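Long-range contact in titin (Homo sapiens, PDB 6H4L), which is a giant sarcomeric muscle protein with serine/threonine kinase activity, represented here by an M-band immunoglobulin domain that probably serves a structural role: residues A[28-33]-A[62-67]. Sequence-based numbering, arbitrary orientation.
Sequences FILNVQ and GVLTLE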
loop_
_atom_site.group_PDB
_atom_site.type_symbol
_atom_site.label_atom_id
_atom_site.label_comp_id
_atom_site.label_asym_id
_atom_site.label_seq_id
_atom_site.Cartn_x
_atom_site.Cartn_y
_atom_site.Cartn_z
ATOM N N PHE A 28 -2.160 -5.233 3.349
ATOM C CA PHE A 28 -2.846 -4.710 2.171
ATOM C C PHE A 28 -2.012 -5.108 0.965
ATOM O O PHE A 28 -0.789 -5.056 1.006
ATOM C CB PHE A 28 -2.954 -3.188 2.225
ATOM C CG PHE A 28 -3.977 -2.675 3.223
ATOM C CD1 PHE A 28 -5.320 -2.630 2.888
ATOM C CD2 PHE A 28 -3.586 -2.214 4.467
ATOM C CE1 PHE A 28 -6.263 -2.149 3.784
ATOM C CE2 PHE A 28 -4.530 -1.737 5.379
ATOM C CZ PHE A 28 -5.866 -1.705 5.032
ATOM N N ILE A 29 -2.671 -5.491 -0.114
ATOM C CA ILE A 29 -1.946 -5.937 -1.306
ATOM C C ILE A 29 -2.591 -5.301 -2.525
ATOM O O ILE A 29 -3.810 -5.243 -2.620
ATOM C CB ILE A 29 -1.977 -7.472 -1.440
ATOM C CG1 ILE A 29 -1.301 -8.129 -0.233
ATOM C CG2 ILE A 29 -1.263 -7.911 -2.716
ATOM C CD1 ILE A 29 -1.565 -9.627 -0.110
ATOM N N LEU A 30 -1.769 -4.806 -3.444
ATOM C CA LEU A 30 -2.297 -4.333 -4.724
ATOM C C LEU A 30 -1.335 -4.732 -5.822
ATOM O O LEU A 30 -0.232 -5.192 -5.563
ATOM C CB LEU A 30 -2.546 -2.826 -4.727
ATOM C CG LEU A 30 -1.381 -1.853 -4.614
ATOM C CD1 LEU A 30 -1.744 -0.501 -5.194
ATOM C CD2 LEU A 30 -1.018 -1.673 -3.128
ATOM N N ASN A 31 -1.777 -4.618 -7.071
ATOM C CA ASN A 31 -0.897 -4.926 -8.176
ATOM C C ASN A 31 -0.844 -3.752 -9.133
ATOM O O ASN A 31 -1.889 -3.221 -9.511
ATOM C CB ASN A 31 -1.416 -6.135 -8.943
ATOM C CG ASN A 31 -0.438 -6.612 -9.983
ATOM O OD1 ASN A 31 0.547 -7.276 -9.676
ATOM N ND2 ASN A 31 -0.706 -6.268 -11.231
ATOM N N VAL A 32 0.371 -3.336 -9.478
ATOM C CA VAL A 32 0.566 -2.206 -10.396
ATOM C C VAL A 32 1.360 -2.683 -11.607
ATOM O O VAL A 32 2.277 -3.505 -11.486
ATOM C CB VAL A 32 1.285 -1.023 -9.688
ATOM C CG1 VAL A 32 2.697 -1.422 -9.263
ATOM C CG2 VAL A 32 1.290 0.241 -10.568
ATOM N N GLN A 33 0.989 -2.174 -12.789
ATOM C CA GLN A 33 1.742 -2.392 -14.009
ATOM C C GLN A 33 2.414 -1.070 -14.331
ATOM O O GLN A 33 1.745 -0.043 -14.441
ATOM C CB GLN A 33 0.802 -2.783 -15.149
ATOM C CG GLN A 33 0.094 -4.125 -14.921
ATOM C CD GLN A 33 -0.895 -4.470 -16.030
ATOM O OE1 GLN A 33 -1.318 -3.603 -16.801
ATOM N NE2 GLN A 33 -1.274 -5.751 -16.109
ATOM N N GLY A 62 5.787 -5.595 -9.205
ATOM C CA GLY A 62 4.506 -4.917 -9.311
ATOM C C GLY A 62 3.467 -5.368 -8.292
ATOM O O GLY A 62 2.436 -4.722 -8.129
ATOM N N VAL A 63 3.732 -6.478 -7.616
ATOM C CA VAL A 63 2.866 -6.857 -6.497
ATOM C C VAL A 63 3.348 -6.075 -5.277
ATOM O O VAL A 63 4.486 -6.262 -4.847
ATOM C CB VAL A 63 2.930 -8.357 -6.204
ATOM C CG1 VAL A 63 2.032 -8.699 -5.012
ATOM C CG2 VAL A 63 2.508 -9.171 -7.428
ATOM N N LEU A 64 2.494 -5.197 -4.746
ATOM C CA LEU A 64 2.860 -4.293 -3.656
ATOM C C LEU A 64 2.177 -4.794 -2.400
ATOM O O LEU A 64 0.975 -5.027 -2.427
ATOM C CB LEU A 64 2.359 -2.882 -3.947
ATOM C CG LEU A 64 2.712 -2.357 -5.338
ATOM C CD1 LEU A 64 2.226 -0.918 -5.421
ATOM C CD2 LEU A 64 4.206 -2.458 -5.567
ATOM N N THR A 65 2.926 -4.952 -1.308
ATOM C CA THR A 65 2.334 -5.426 -0.051
ATOM C C THR A 65 2.753 -4.485 1.064
ATOM O O THR A 65 3.931 -4.121 1.158
ATOM C CB THR A 65 2.794 -6.864 0.299
ATOM O OG1 THR A 65 2.512 -7.743 -0.810
ATOM C CG2 THR A 65 2.088 -7.393 1.556
ATOM N N LEU A 66 1.778 -4.077 1.877
ATOM C CA LEU A 66 2.047 -3.350 3.117
ATOM C C LEU A 66 1.673 -4.282 4.243
ATOM O O LEU A 66 0.580 -4.832 4.251
ATOM C CB LEU A 66 1.198 -2.081 3.215
ATOM C CG LEU A 66 1.265 -1.359 4.581
ATOM C CD1 LEU A 66 2.666 -0.821 4.803
ATOM C CD2 LEU A 66 0.238 -0.219 4.659
ATOM N N GLU A 67 2.572 -4.446 5.195
ATOM C CA GLU A 67 2.283 -5.307 6.319
ATOM C C GLU A 67 2.338 -4.463 7.587
ATOM O O GLU A 67 3.292 -3.717 7.790
ATOM C CB GLU A 67 3.300 -6.434 6.362
ATOM C CG GLU A 67 3.158 -7.350 7.559
ATOM C CD GLU A 67 4.185 -8.456 7.513
ATOM O OE1 GLU A 67 5.382 -8.161 7.719
ATOM O OE2 GLU A 67 3.800 -9.606 7.228
#
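Leu-64 packs against Leu-30 directly across and Val-32 on the diagonal, on the inner face of an antiparallel strand pair. Its CD1 touches CG of Leu-30 at 3.8 Å and CG1 of Val-32 at 3.9 Å. CD2 of Leu-30 reaches across to CB of Leu-64, 3.7 Å away. The Leu-30 chain gets there because its CG sits between the backbone N and the carbonyl carbon (chi1 66°). Farther along this face, CD2 of Leu-66 meets the Phe-28 ring obliquely at CD2, a looser contact of 4.3 Å. The face is buried against the second sheet, where Trp-42, Tyr-79, Ala-81 and Cys-83 pack on it.

Five backbone hydrogen bonds join the strands. Phe-28 and Leu-66 exchange a pair, as do Leu-30 and Leu-64. The straightest runs from N of Leu-64 to O of Leu-30, 2.8 Å long with 172° at the hydrogen. The fifth, from N of Val-32 to O of Gly-62, closes the end where the second strand begins. At phi 103°, Gly-62 has no space for a CB beside the preceding carbonyl O and O of Val-32.

The outer face is more polar. Ile-29 lies alongside Val-63 and Thr-65, pointing the same way as both. Its CG1 reaches OG1 of Thr-65 at 3.9 Å. The Asn-31 side chain crosses Val-63 obliquely, and its OD1 lies 3.5 Å from CG2 of Val-63. This is a van der Waals contact; the amide ND2 is instead hydrogen-bonded to OG1 of Thr-12.

The pair forms the centre of one sheet of the immunoglobulin I-set sandwich, flanked by strands 7-11 and 55-60. Its chemistry implies a division of labour: backbone bonds fix the register, the leucines, Val-32 and Phe-28 join the sandwich core, and the mixed outer face adds mainly van der Waals contacts.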